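Side-chain contacts in citryl-spermidine/3,4-dihydroxybenzoyl-citryl-spermidine:spermidine ligase (PDB 3TO3), which joins spermidine to citryl-spermidine intermediates at the expense of ATP, a step in making the siderophore petrobactin: residues 399-404 against 411-416; 519-524 against 534-539. All coordinates share one frame; numbering follows the deposited sequence. Where two conformers were deposited one is given.

Contact 1: residues 399-404 against 411-416; sequences PIIDAW and ENWLRL
Glu411 OE1 accepts two bonds from Arg415, one helical turn from it, on the helix whose Trp413 packs against Ile401 and Trp404. Arg415 approaches side-on. Its NE lies 3.0 Å from Glu411 OE1 and uses the anti lone pair of that oxygen. Its NH2 is 3.2 Å from the same oxygen, tilted out of the carboxylate plane. Both bonds stay close to the guanidinium plane, which fixes the rotation of the group. Arg415 also forms salt bridges with Glu541 and Glu542 of helix 532-547. These carboxylates probably stabilise and balance the positive charge of Arg415.

Across the contact the meeting is apolar, and Trp413 carries one side of it. Its CG is anti to the backbone N (chi1 -172°), which sends the indole out toward 399-404. CE3 of Trp404 comes within 3.9 Å of Trp413 CZ2. Trp413 sits at the edge of the Trp404 ring, near its plane. The two ring planes are inclined at roughly 30°, and no face-to-face stack forms. CB of Trp404 also packs 4.0 Å from Trp413 NE1. That N-H has its polar partner elsewhere, in the carbonyl of Gly450. The Ile401 and Trp413 side chains cross at about a right angle, and CD1 of Ile401 lies 4.0 Å from Trp413 CZ3. The outer chain of Ile401 is extended (chi2 176°), and this carries the methyl to the six-membered ring.

The type I turn from Pro399 to Asp402 leads into helix 402-408 and presents Ile401. The side chain of Ile401 is about 7 Å from that of the ATP-binding Tyr391. This is local packing of the turn and the start of helix 402-408 against the next helix, 410-432, near the ATP pocket of an IucA/IucC-family synthetase.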
loop_
_atom_site.group_PDB
_atom_site.type_symbol
_atom_site.label_atom_id
_atom_site.label_comp_id
_atom_site.label_asym_id
_atom_site.label_seq_id
_atom_site.Cartn_x
_atom_site.Cartn_y
_atom_site.Cartn_z
ATOM N N PRO B 399 -6.000 37.370 -4.223
ATOM C CA PRO B 399 -5.750 37.000 -2.830
ATOM C C PRO B 399 -7.051 37.067 -2.047
ATOM O O PRO B 399 -7.834 37.996 -2.256
ATOM C CB PRO B 399 -4.792 38.096 -2.357
ATOM C CG PRO B 399 -4.091 38.530 -3.623
ATOM C CD PRO B 399 -5.217 38.549 -4.615
ATOM N N ILE B 400 -7.298 36.109 -1.169
ATOM C CA ILE B 400 -8.529 36.160 -0.408
ATOM C C ILE B 400 -8.544 37.326 0.606
ATOM O O ILE B 400 -9.611 37.730 1.040
ATOM C CB ILE B 400 -8.857 34.826 0.299
ATOM C CG1 ILE B 400 -7.932 34.620 1.477
ATOM C CG2 ILE B 400 -8.831 33.638 -0.666
ATOM C CD1 ILE B 400 -8.695 34.245 2.700
ATOM N N ILE B 401 -7.383 37.897 0.935
ATOM C CA ILE B 401 -7.359 39.032 1.852
ATOM C C ILE B 401 -7.625 40.344 1.128
ATOM O O ILE B 401 -7.561 41.422 1.737
ATOM C CB ILE B 401 -6.052 39.150 2.722
ATOM C CG1 ILE B 401 -4.806 39.303 1.852
ATOM C CG2 ILE B 401 -5.906 37.958 3.681
ATOM C CD1 ILE B 401 -3.533 39.505 2.648
ATOM N N ASP B 402 -7.915 40.259 -0.170
ATOM C CA ASP B 402 -8.005 41.457 -1.002
ATOM C C ASP B 402 -8.923 42.540 -0.418
ATOM O O ASP B 402 -8.476 43.670 -0.194
ATOM C CB ASP B 402 -8.381 41.101 -2.437
ATOM C CG ASP B 402 -8.444 42.327 -3.357
ATOM O OD1 ASP B 402 -7.369 42.785 -3.814
ATOM O OD2 ASP B 402 -9.569 42.820 -3.636
ATOM N N ALA B 403 -10.181 42.206 -0.132
ATOM C CA ALA B 403 -11.091 43.198 0.439
ATOM C C ALA B 403 -10.490 43.833 1.690
ATOM O O ALA B 403 -10.523 45.037 1.837
ATOM C CB ALA B 403 -12.462 42.611 0.737
ATOM N N TRP B 404 -9.922 43.040 2.587
ATOM C CA TRP B 404 -9.332 43.621 3.787
ATOM C C TRP B 404 -8.242 44.636 3.461
ATOM O O TRP B 404 -8.154 45.687 4.094
ATOM C CB TRP B 404 -8.756 42.537 4.716
ATOM C CG TRP B 404 -9.783 41.594 5.219
ATOM C CD1 TRP B 404 -11.149 41.750 5.175
ATOM C CD2 TRP B 404 -9.541 40.319 5.823
ATOM N NE1 TRP B 404 -11.758 40.650 5.733
ATOM C CE2 TRP B 404 -10.797 39.760 6.134
ATOM C CE3 TRP B 404 -8.378 39.603 6.142
ATOM C CZ2 TRP B 404 -10.925 38.520 6.752
ATOM C CZ3 TRP B 404 -8.501 38.375 6.748
ATOM C CH2 TRP B 404 -9.769 37.841 7.052
ATOM N N GLU B 411 -0.065 48.598 4.409
ATOM C CA GLU B 411 0.914 48.794 5.456
ATOM C C GLU B 411 0.234 48.706 6.823
ATOM O O GLU B 411 0.747 48.046 7.714
ATOM C CB GLU B 411 1.667 50.115 5.316
ATOM C CG GLU B 411 2.761 50.280 6.378
ATOM C CD GLU B 411 3.483 51.627 6.334
ATOM O OE1 GLU B 411 4.091 51.989 7.361
ATOM O OE2 GLU B 411 3.458 52.323 5.292
ATOM N N ASN B 412 -0.923 49.339 6.991
ATOM C CA ASN B 412 -1.594 49.256 8.289
ATOM C C ASN B 412 -2.005 47.851 8.658
ATOM O O ASN B 412 -1.931 47.469 9.822
ATOM C CB ASN B 412 -2.832 50.153 8.373
ATOM C CG ASN B 412 -2.498 51.594 8.199
ATOM O OD1 ASN B 412 -1.362 52.006 8.449
ATOM N ND2 ASN B 412 -3.476 52.383 7.742
ATOM N N TRP B 413 -2.477 47.099 7.672
ATOM C CA TRP B 413 -2.954 45.755 7.935
ATOM C C TRP B 413 -1.764 44.867 8.304
ATOM O O TRP B 413 -1.822 44.105 9.252
ATOM C CB TRP B 413 -3.698 45.192 6.720
ATOM C CG TRP B 413 -4.386 43.885 6.986
ATOM C CD1 TRP B 413 -5.652 43.708 7.480
ATOM C CD2 TRP B 413 -3.844 42.578 6.798
ATOM N NE1 TRP B 413 -5.934 42.375 7.599
ATOM C CE2 TRP B 413 -4.844 41.655 7.183
ATOM C CE3 TRP B 413 -2.611 42.095 6.324
ATOM C CZ2 TRP B 413 -4.646 40.268 7.126
ATOM C CZ3 TRP B 413 -2.410 40.743 6.265
ATOM C CH2 TRP B 413 -3.428 39.835 6.660
ATOM N N LEU B 414 -0.675 44.994 7.563
ATOM C CA LEU B 414 0.514 44.182 7.817
ATOM C C LEU B 414 1.138 44.500 9.187
ATOM O O LEU B 414 1.541 43.600 9.909
ATOM C CB LEU B 414 1.529 44.362 6.687
ATOM C CG LEU B 414 2.860 43.632 6.779
ATOM C CD1 LEU B 414 2.680 42.102 6.853
ATOM C CD2 LEU B 414 3.733 44.036 5.609
ATOM N N ARG B 415 1.192 45.771 9.567
ATOM C CA ARG B 415 1.657 46.101 10.906
ATOM C C ARG B 415 0.777 45.500 12.010
ATOM O O ARG B 415 1.289 44.886 12.944
ATOM C CB ARG B 415 1.737 47.598 11.098
ATOM C CG ARG B 415 2.754 48.242 10.214
ATOM C CD ARG B 415 2.941 49.693 10.625
ATOM N NE ARG B 415 4.016 50.291 9.852
ATOM C CZ ARG B 415 5.297 50.220 10.197
ATOM N NH1 ARG B 415 5.647 49.581 11.306
ATOM N NH2 ARG B 415 6.223 50.791 9.442
ATOM N N LEU B 416 -0.539 45.685 11.919
ATOM C CA LEU B 416 -1.408 45.028 12.900
ATOM C C LEU B 416 -1.192 43.535 12.939
ATOM O O LEU B 416 -1.232 42.955 14.014
ATOM C CB LEU B 416 -2.872 45.297 12.636
ATOM C CG LEU B 416 -3.224 46.702 13.063
ATOM C CD1 LEU B 416 -4.349 47.275 12.171
ATOM C CD2 LEU B 416 -3.564 46.679 14.559
#

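Contact 2: residues 519-524 against 534-539; sequences ELAFVL and SFWMIV. With EDO (1,2-ethanediol), chain H.
Ala521 and Phe535 meet near the loop end of a helical hairpin, in which helices 502-528 and 532-547 are joined by a short loop. The two short helical segments run roughly antiparallel, at 137°, with axes 10.6 Å apart. The methyl of Ala521 sits over the middle of the Phe535 ring in a CH-pi contact. Its CB is 3.4 Å from the Phe535 ring centroid and 6° off the ring normal. The small alanine leaves room for the whole ring to lie against the helix backbone. Leu524 CD1 meets the same ring at its edge, 3.9 Å from Phe535 CD1. Leu520 CG is a looser neighbour, 4.3 Å from Phe535 CE1.

With CG anti to the backbone N (chi1 -178°), the Phe535 ring reaches across to helix 502-528. Next to it, Trp536 takes Phe535 CD2 over the centre of one indole face. Trp536 is fixed in turn by a hydrogen bond from NE1 to Thr77 and by an edge-to-face contact with Phe513. At the start of the second segment Ser534 OG makes a weak hydrogen bond of 3.3 Å to O1 of a 1,2-ethanediol, which also bonds to Lys531 N.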
loop_
_atom_site.group_PDB
_atom_site.type_symbol
_atom_site.label_atom_id
_atom_site.label_comp_id
_atom_site.label_asym_id
_atom_site.label_seq_id
_atom_site.Cartn_x
_atom_site.Cartn_y
_atom_site.Cartn_z
ATOM N N GLU B 519 5.576 33.598 2.723
ATOM C CA GLU B 519 4.667 33.368 1.597
ATOM C C GLU B 519 3.762 34.577 1.390
ATOM O O GLU B 519 3.447 34.933 0.261
ATOM C CB GLU B 519 3.804 32.133 1.833
ATOM C CG GLU B 519 4.598 30.828 1.884
ATOM C CD GLU B 519 5.135 30.359 0.518
ATOM O OE1 GLU B 519 6.061 29.507 0.538
ATOM O OE2 GLU B 519 4.638 30.816 -0.557
ATOM N N LEU B 520 3.342 35.206 2.481
ATOM C CA LEU B 520 2.563 36.454 2.382
ATOM C C LEU B 520 3.355 37.572 1.661
ATOM O O LEU B 520 2.815 38.258 0.808
ATOM C CB LEU B 520 2.100 36.928 3.769
ATOM C CG LEU B 520 1.200 38.161 3.862
ATOM C CD1 LEU B 520 -0.154 37.956 3.096
ATOM C CD2 LEU B 520 0.971 38.521 5.324
ATOM N N ALA B 521 4.631 37.744 2.006
ATOM C CA ALA B 521 5.483 38.723 1.346
ATOM C C ALA B 521 5.522 38.487 -0.171
ATOM O O ALA B 521 5.496 39.426 -0.962
ATOM C CB ALA B 521 6.896 38.688 1.931
ATOM N N PHE B 522 5.559 37.232 -0.579
ATOM C CA PHE B 522 5.458 36.917 -2.005
ATOM C C PHE B 522 4.148 37.383 -2.663
ATOM O O PHE B 522 4.148 37.876 -3.787
ATOM C CB PHE B 522 5.608 35.408 -2.229
ATOM C CG PHE B 522 6.984 34.888 -1.956
ATOM C CD1 PHE B 522 8.093 35.650 -2.245
ATOM C CD2 PHE B 522 7.162 33.633 -1.405
ATOM C CE1 PHE B 522 9.353 35.160 -1.992
ATOM C CE2 PHE B 522 8.406 33.152 -1.139
ATOM C CZ PHE B 522 9.505 33.914 -1.433
ATOM N N VAL B 523 3.034 37.179 -1.967
ATOM C CA VAL B 523 1.731 37.551 -2.468
ATOM C C VAL B 523 1.628 39.070 -2.570
ATOM O O VAL B 523 1.192 39.604 -3.577
ATOM C CB VAL B 523 0.608 36.986 -1.592
ATOM C CG1 VAL B 523 -0.696 37.655 -1.932
ATOM C CG2 VAL B 523 0.481 35.490 -1.806
ATOM N N LEU B 524 2.112 39.764 -1.554
ATOM C CA LEU B 524 2.042 41.205 -1.564
ATOM C C LEU B 524 2.875 41.773 -2.716
ATOM O O LEU B 524 2.393 42.645 -3.442
ATOM C CB LEU B 524 2.443 41.788 -0.202
ATOM C CG LEU B 524 1.501 41.433 0.955
ATOM C CD1 LEU B 524 1.952 42.149 2.210
ATOM C CD2 LEU B 524 0.000 41.744 0.659
ATOM N N SER B 534 10.461 46.341 1.662
ATOM C CA SER B 534 9.529 47.064 2.552
ATOM C C SER B 534 8.850 46.115 3.544
ATOM O O SER B 534 8.710 46.434 4.723
ATOM C CB SER B 534 8.441 47.814 1.771
ATOM O OG SER B 534 9.025 48.687 0.839
ATOM N N PHE B 535 8.402 44.965 3.056
ATOM C CA PHE B 535 7.793 43.955 3.924
ATOM C C PHE B 535 8.746 43.658 5.093
ATOM O O PHE B 535 8.358 43.775 6.256
ATOM C CB PHE B 535 7.486 42.684 3.120
ATOM C CG PHE B 535 6.825 41.598 3.909
ATOM C CD1 PHE B 535 5.456 41.358 3.776
ATOM C CD2 PHE B 535 7.570 40.784 4.748
ATOM C CE1 PHE B 535 4.829 40.337 4.501
ATOM C CE2 PHE B 535 6.964 39.758 5.484
ATOM C CZ PHE B 535 5.594 39.525 5.355
ATOM N N TRP B 536 9.998 43.312 4.790
ATOM C CA TRP B 536 10.923 42.921 5.851
ATOM C C TRP B 536 11.345 44.096 6.734
ATOM O O TRP B 536 11.621 43.922 7.927
ATOM C CB TRP B 536 12.114 42.090 5.314
ATOM C CG TRP B 536 11.598 40.780 4.752
ATOM C CD1 TRP B 536 11.492 40.427 3.429
ATOM C CD2 TRP B 536 11.037 39.693 5.500
ATOM N NE1 TRP B 536 10.916 39.175 3.321
ATOM C CE2 TRP B 536 10.636 38.708 4.578
ATOM C CE3 TRP B 536 10.851 39.450 6.866
ATOM C CZ2 TRP B 536 10.065 37.505 4.981
ATOM C CZ3 TRP B 536 10.276 38.257 7.262
ATOM C CH2 TRP B 536 9.902 37.293 6.326
HETATM N N MSE B 537 11.371 45.295 6.167
HETATM C CA MSE B 537 11.677 46.458 6.975
HETATM C C MSE B 537 10.557 46.777 7.966
HETATM O O MSE B 537 10.788 47.439 8.965
HETATM C CB MSE B 537 12.001 47.675 6.101
HETATM C CG MSE B 537 13.375 47.597 5.422
HETATM SE SE MSE B 537 13.942 49.292 4.615
HETATM C CE MSE B 537 12.768 49.348 3.068
ATOM N N ILE B 538 9.344 46.319 7.688
ATOM C CA ILE B 538 8.258 46.493 8.635
ATOM C C ILE B 538 8.355 45.471 9.733
ATOM O O ILE B 538 8.091 45.765 10.898
ATOM C CB ILE B 538 6.887 46.409 7.965
ATOM C CG1 ILE B 538 6.594 47.741 7.258
ATOM C CG2 ILE B 538 5.826 46.091 9.006
ATOM C CD1 ILE B 538 5.392 47.713 6.376
ATOM N N VAL B 539 8.737 44.259 9.345
ATOM C CA VAL B 539 8.914 43.186 10.301
ATOM C C VAL B 539 10.005 43.554 11.308
ATOM O O VAL B 539 9.791 43.456 12.522
ATOM C CB VAL B 539 9.190 41.843 9.613
ATOM C CG1 VAL B 539 9.533 40.777 10.654
ATOM C CG2 VAL B 539 7.960 41.416 8.821
HETATM C C1 EDO H . 7.280 50.123 -1.999
HETATM O O1 EDO H . 7.994 48.924 -2.244
HETATM C C2 EDO H . 6.001 49.737 -1.284
HETATM O O2 EDO H . 4.998 50.662 -1.716
#

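Overall arrangement
Contact 1 closes along the chain before contact 2 opens, and their centres lie 11 Å apart. They share no helix but touch directly. Helix 410-432 packs on helix 532-547 through Leu414 CD1, 3.6 Å from Phe535 CE1. Ile401 CD1 reaches Leu520 CD1 of helix 502-528 at 3.7 Å. The two contacts thus adjoin in a largely apolar region of the helical part of the chain, with Glu411 and Arg415 along Ile538, on the same side of the chain's centre. This region lies close to the nucleotide site: the side chain of Leu520 is about 4 Å from that of Tyr391 and about 10 Å from the bound ATP. Neither contact touches the second subunit.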